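Local coordinates for protein GCN5-related N-acetyltransferase (Arthrobacter sp., PDB 2R1I) that probably transfers an acetyl group from acetyl-coenzyme A to an acceptor substrate, as GNAT-family acetyltransferases do, at residues G81-S86 against A98-L103. Sequence-based numbering, arbitrary orientation.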
loop_
_atom_site.group_PDB
_atom_site.type_symbol
_atom_site.label_atom_id
_atom_site.label_comp_id
_atom_site.label_asym_id
_atom_site.label_seq_id
_atom_site.Cartn_x
_atom_site.Cartn_y
_atom_site.Cartn_z
ATOM N N GLY A 81 -13.620 17.640 -7.280
ATOM C CA GLY A 81 -12.625 16.930 -6.470
ATOM C C GLY A 81 -12.929 15.445 -6.389
ATOM O O GLY A 81 -14.066 15.010 -6.504
ATOM N N LEU A 82 -11.891 14.680 -6.148
ATOM C CA LEU A 82 -12.045 13.245 -5.999
ATOM C C LEU A 82 -11.030 12.655 -5.042
ATOM O O LEU A 82 -9.975 13.278 -4.788
ATOM C CB LEU A 82 -11.979 12.568 -7.371
ATOM C CG LEU A 82 -10.724 12.567 -8.231
ATOM C CD1 LEU A 82 -9.603 11.675 -7.683
ATOM C CD2 LEU A 82 -11.077 12.074 -9.646
ATOM N N ALA A 83 -11.379 11.485 -4.503
ATOM C CA ALA A 83 -10.475 10.641 -3.740
ATOM C C ALA A 83 -10.448 9.235 -4.363
ATOM O O ALA A 83 -11.498 8.761 -4.818
ATOM C CB ALA A 83 -10.925 10.555 -2.308
ATOM N N VAL A 84 -9.254 8.628 -4.383
ATOM C CA VAL A 84 -9.022 7.252 -4.867
ATOM C C VAL A 84 -8.501 6.450 -3.687
ATOM O O VAL A 84 -7.449 6.818 -3.109
ATOM C CB VAL A 84 -8.032 7.175 -6.053
ATOM C CG1 VAL A 84 -7.898 5.749 -6.541
ATOM C CG2 VAL A 84 -8.535 8.054 -7.190
ATOM N N LEU A 85 -9.254 5.406 -3.370
ATOM C CA LEU A 85 -8.943 4.460 -2.267
ATOM C C LEU A 85 -8.648 3.110 -2.815
ATOM O O LEU A 85 -9.398 2.618 -3.643
ATOM C CB LEU A 85 -10.100 4.308 -1.312
ATOM C CG LEU A 85 -10.427 5.541 -0.471
ATOM C CD1 LEU A 85 -11.864 5.497 0.081
ATOM C CD2 LEU A 85 -9.419 5.649 0.680
ATOM N N SER A 86 -7.599 2.435 -2.321
ATOM C CA SER A 86 -7.375 1.042 -2.648
ATOM C C SER A 86 -7.432 0.211 -1.373
ATOM O O SER A 86 -7.068 0.690 -0.315
ATOM C CB SER A 86 -6.027 0.854 -3.325
ATOM O OG SER A 86 -4.930 1.209 -2.526
ATOM N N ALA A 98 -6.490 0.014 3.871
ATOM C CA ALA A 98 -6.774 0.932 2.787
ATOM C C ALA A 98 -5.629 1.914 2.597
ATOM O O ALA A 98 -4.963 2.310 3.571
ATOM C CB ALA A 98 -8.059 1.675 3.055
ATOM N N ILE A 99 -5.429 2.363 1.344
ATOM C CA ILE A 99 -4.546 3.482 1.021
ATOM C C ILE A 99 -5.378 4.570 0.369
ATOM O O ILE A 99 -6.205 4.287 -0.535
ATOM C CB ILE A 99 -3.341 3.083 0.109
ATOM C CG1 ILE A 99 -2.472 1.961 0.731
ATOM C CG2 ILE A 99 -2.443 4.268 -0.263
ATOM C CD1 ILE A 99 -1.563 1.263 -0.321
ATOM N N LEU A 100 -5.136 5.798 0.816
ATOM C CA LEU A 100 -5.564 6.988 0.074
ATOM C C LEU A 100 -4.591 7.233 -1.089
ATOM O O LEU A 100 -3.589 7.933 -0.954
ATOM C CB LEU A 100 -5.652 8.183 1.008
ATOM C CG LEU A 100 -6.262 9.458 0.384
ATOM C CD1 LEU A 100 -7.739 9.204 0.001
ATOM C CD2 LEU A 100 -6.173 10.669 1.349
ATOM N N ASP A 101 -4.856 6.560 -2.219
ATOM C CA ASP A 101 -4.004 6.582 -3.410
ATOM C C ASP A 101 -3.877 8.013 -3.946
ATOM O O ASP A 101 -2.818 8.437 -4.390
ATOM C CB ASP A 101 -4.621 5.714 -4.537
ATOM C CG ASP A 101 -4.584 4.215 -4.296
ATOM O OD1 ASP A 101 -4.122 3.735 -3.243
ATOM O OD2 ASP A 101 -5.084 3.492 -5.198
ATOM N N GLU A 102 -4.987 8.733 -3.968
ATOM C CA GLU A 102 -5.013 10.096 -4.458
ATOM C C GLU A 102 -6.081 10.879 -3.732
ATOM O O GLU A 102 -7.161 10.382 -3.415
ATOM C CB GLU A 102 -5.276 10.208 -5.987
ATOM C CG GLU A 102 -4.436 9.348 -6.927
ATOM C CD GLU A 102 -2.982 9.723 -7.030
ATOM O OE1 GLU A 102 -2.551 10.798 -6.546
ATOM O OE2 GLU A 102 -2.218 8.890 -7.571
ATOM N N LEU A 103 -5.802 12.170 -3.527
ATOM C CA LEU A 103 -6.813 13.087 -3.097
ATOM C C LEU A 103 -6.571 14.355 -3.950
ATOM O O LEU A 103 -5.594 15.082 -3.755
ATOM C CB LEU A 103 -6.689 13.369 -1.597
ATOM C CG LEU A 103 -7.612 14.463 -1.011
ATOM C CD1 LEU A 103 -9.078 14.146 -1.182
ATOM C CD2 LEU A 103 -7.282 14.705 0.480
#
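Ser-86 and Asp-101 meet over one face of an antiparallel beta hairpin in the central sheet of the GNAT fold, where a classic beta bulge sets Asp-101 and Glu-102 together opposite Val-84. The bulge tips the CB of Asp-101 toward strand 81-86. With CG beside its own backbone N (chi1 -71°), the carboxylate reaches past Val-84 along strand 81-86 to Ser-86, whose OG gives its proton to OD1 of Asp-101 at 2.7 Å, on the syn side and 18° out of the carboxylate plane. Were Asp-101 an alanine, the Ser-86 hydroxyl would probably lose this acceptor and be set free to turn. Val-84 crosses Asp-101 at about a right angle, its CG1 lying 3.8 Å from the Asp-101 CB, whereas it lies side by side with Glu-102, its CG2 beside the Glu-102 CB. The Glu-102 chain then bends away, and its OE2 is hydrogen-bonded to NE1 of Trp-92 of the second subunit; Val-91 and Arg-88 of that subunit also pack on this face. On the other face, under helices 109-128 and 143-150, Leu-100 crosses Leu-85 obliquely, CD1 4.0 Å from Leu-85 CD2, and also approaches the CB of Ala-83, which Leu-103 CD1 meets as well. At the bulge Val-84 O accepts Glu-102 N at 3.2 Å, in the carbonyl plane on a lone pair. Asp-101 N, 2.8 Å from Val-84 O, adds a strongly bent, weak bond.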